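Long-range contact in Cyp101j2 (Sphingobium yanoikuyae, PDB 5KYO), which is a haem-dependent cytochrome P450 monooxygenase that probably hydroxylates the monoterpene 1,8-cineole: residues G56-Q61 with L411-G416. Residues are numbered along the deposited sequence; the frame is centred on the assembly and turned at random.
Sequences GLDFHQ and LRYSNG
Tyr413, on the short strand 413-414, lays one face of its ring against the capped N-terminus of helix 59-69 in this cytochrome P450. Asp58 is the N-cap and forms a capping box with Gln61: Gln61 N donates to Asp58 OD2 (2.9 Å), and Asp58 N returns a bond to Gln61 OE1. One face of the Tyr413 ring receives the start of the helix at Phe59. Phe59 N sits 3.5 Å above the ring plane toward the rim, and Phe59 CB makes a CH-pi contact 3.9 Å from the centroid. At the hydroxyl end, one water links Tyr413 OH (3.0 Å) to Asp58 OD1 (3.1 Å), to which it donates. With CG anti to the backbone N (chi1 -180°), the Phe59 ring runs past Tyr413 toward Ser414 and Asn415, and Phe59 CE2, at the ring's edge, lies 3.3 Å from Ser414 O. Asn415 OD1 is equally near CE2, but it accepts a hydrogen bond from Trp63 NE1. Replacing Tyr413 with an alanine would probably open a gap beside Phe59 N and Phe59 CB and leave the bridging water without its hydroxyl partner. Beyond the pair, Phe281 of helix 273-288 meets the Phe59 ring edge-to-face, and Trp63 packs against it from one turn further along helix 59-69. Strand 413-414 pairs antiparallel with strand 420-421, while Tyr413 also bonds through its backbone to Val53, in the segment leading into the helix.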
loop_
_atom_site.group_PDB
_atom_site.type_symbol
_atom_site.label_atom_id
_atom_site.label_comp_id
_atom_site.label_asym_id
_atom_site.label_seq_id
_atom_site.Cartn_x
_atom_site.Cartn_y
_atom_site.Cartn_z
ATOM N N GLY A 56 18.423 -15.996 -1.596
ATOM C CA GLY A 56 18.098 -14.695 -2.146
ATOM C C GLY A 56 17.319 -14.800 -3.446
ATOM O O GLY A 56 17.882 -14.708 -4.538
ATOM N N LEU A 57 16.015 -15.025 -3.317
ATOM C CA LEU A 57 15.091 -14.967 -4.443
ATOM C C LEU A 57 14.606 -13.530 -4.616
ATOM O O LEU A 57 14.750 -12.716 -3.705
ATOM C CB LEU A 57 13.895 -15.901 -4.215
ATOM C CG LEU A 57 14.242 -17.371 -3.971
ATOM C CD1 LEU A 57 12.998 -18.194 -3.632
ATOM C CD2 LEU A 57 14.924 -17.916 -5.197
ATOM N N ASP A 58 14.058 -13.221 -5.785
ATOM C CA ASP A 58 13.345 -11.969 -5.974
ATOM C C ASP A 58 11.982 -12.071 -5.296
ATOM O O ASP A 58 11.363 -13.123 -5.324
ATOM C CB ASP A 58 13.196 -11.655 -7.466
ATOM C CG ASP A 58 12.116 -10.633 -7.741
ATOM O OD1 ASP A 58 12.381 -9.422 -7.573
ATOM O OD2 ASP A 58 10.997 -11.036 -8.125
ATOM N N PHE A 59 11.520 -10.978 -4.689
ATOM C CA PHE A 59 10.218 -10.933 -4.008
ATOM C C PHE A 59 9.090 -11.522 -4.847
ATOM O O PHE A 59 8.387 -12.436 -4.413
ATOM C CB PHE A 59 9.867 -9.478 -3.639
ATOM C CG PHE A 59 8.544 -9.319 -2.928
ATOM C CD1 PHE A 59 7.362 -9.203 -3.647
ATOM C CD2 PHE A 59 8.496 -9.209 -1.555
ATOM C CE1 PHE A 59 6.161 -9.035 -3.011
ATOM C CE2 PHE A 59 7.293 -9.036 -0.905
ATOM C CZ PHE A 59 6.123 -8.953 -1.629
ATOM N N HIS A 60 8.898 -11.000 -6.052
ATOM C CA HIS A 60 7.749 -11.433 -6.832
ATOM C C HIS A 60 7.944 -12.850 -7.400
ATOM O O HIS A 60 6.979 -13.614 -7.542
ATOM C CB HIS A 60 7.455 -10.395 -7.911
ATOM C CG HIS A 60 6.940 -9.109 -7.342
ATOM N ND1 HIS A 60 7.767 -8.137 -6.818
ATOM C CD2 HIS A 60 5.673 -8.681 -7.112
ATOM C CE1 HIS A 60 7.036 -7.147 -6.337
ATOM N NE2 HIS A 60 5.762 -7.453 -6.506
ATOM N N GLN A 61 9.195 -13.203 -7.685
ATOM C CA GLN A 61 9.536 -14.541 -8.149
ATOM C C GLN A 61 9.173 -15.578 -7.087
ATOM O O GLN A 61 8.522 -16.566 -7.381
ATOM C CB GLN A 61 11.028 -14.615 -8.497
ATOM C CG GLN A 61 11.588 -16.025 -8.633
ATOM C CD GLN A 61 13.107 -16.060 -8.497
ATOM O OE1 GLN A 61 13.682 -15.348 -7.672
ATOM N NE2 GLN A 61 13.761 -16.891 -9.309
ATOM N N LEU A 411 19.726 -7.643 -3.685
ATOM C CA LEU A 411 18.549 -7.152 -2.955
ATOM C C LEU A 411 18.043 -8.217 -1.993
ATOM O O LEU A 411 18.122 -9.403 -2.294
ATOM C CB LEU A 411 17.436 -6.770 -3.936
ATOM C CG LEU A 411 17.864 -5.725 -4.972
ATOM C CD1 LEU A 411 16.756 -5.373 -5.937
ATOM C CD2 LEU A 411 18.413 -4.493 -4.261
ATOM N N ARG A 412 17.518 -7.797 -0.842
ATOM C CA ARG A 412 16.830 -8.702 0.070
ATOM C C ARG A 412 15.441 -8.113 0.348
ATOM O O ARG A 412 15.258 -6.896 0.253
ATOM C CB ARG A 412 17.612 -8.889 1.376
ATOM C CG ARG A 412 19.128 -8.757 1.251
ATOM N N TYR A 413 14.469 -8.956 0.687
ATOM C CA TYR A 413 13.089 -8.476 0.791
ATOM C C TYR A 413 12.338 -8.977 2.015
ATOM O O TYR A 413 12.613 -10.070 2.532
ATOM C CB TYR A 413 12.286 -8.894 -0.432
ATOM C CG TYR A 413 12.962 -8.662 -1.758
ATOM C CD1 TYR A 413 13.880 -9.585 -2.261
ATOM C CD2 TYR A 413 12.668 -7.544 -2.526
ATOM C CE1 TYR A 413 14.488 -9.393 -3.468
ATOM C CE2 TYR A 413 13.275 -7.343 -3.762
ATOM C CZ TYR A 413 14.187 -8.278 -4.223
ATOM O OH TYR A 413 14.816 -8.123 -5.441
ATOM N N SER A 414 11.353 -8.194 2.445
ATOM C CA SER A 414 10.413 -8.635 3.481
ATOM C C SER A 414 9.006 -8.792 2.938
ATOM O O SER A 414 8.603 -8.094 2.002
ATOM C CB SER A 414 10.367 -7.647 4.653
ATOM O OG SER A 414 11.613 -7.588 5.324
ATOM N N ASN A 415 8.261 -9.711 3.548
ATOM C CA ASN A 415 6.822 -9.813 3.341
ATOM C C ASN A 415 6.081 -9.188 4.505
ATOM O O ASN A 415 6.615 -9.054 5.598
ATOM C CB ASN A 415 6.359 -11.268 3.217
ATOM C CG ASN A 415 6.731 -11.904 1.883
ATOM O OD1 ASN A 415 6.167 -11.569 0.837
ATOM N ND2 ASN A 415 7.634 -12.873 1.928
ATOM N N GLY A 416 4.829 -8.862 4.270
ATOM C CA GLY A 416 3.955 -8.374 5.327
ATOM C C GLY A 416 2.735 -7.868 4.610
ATOM O O GLY A 416 2.520 -8.178 3.436
HETATM O O HOH W 1 13.083 -6.433 -7.189
#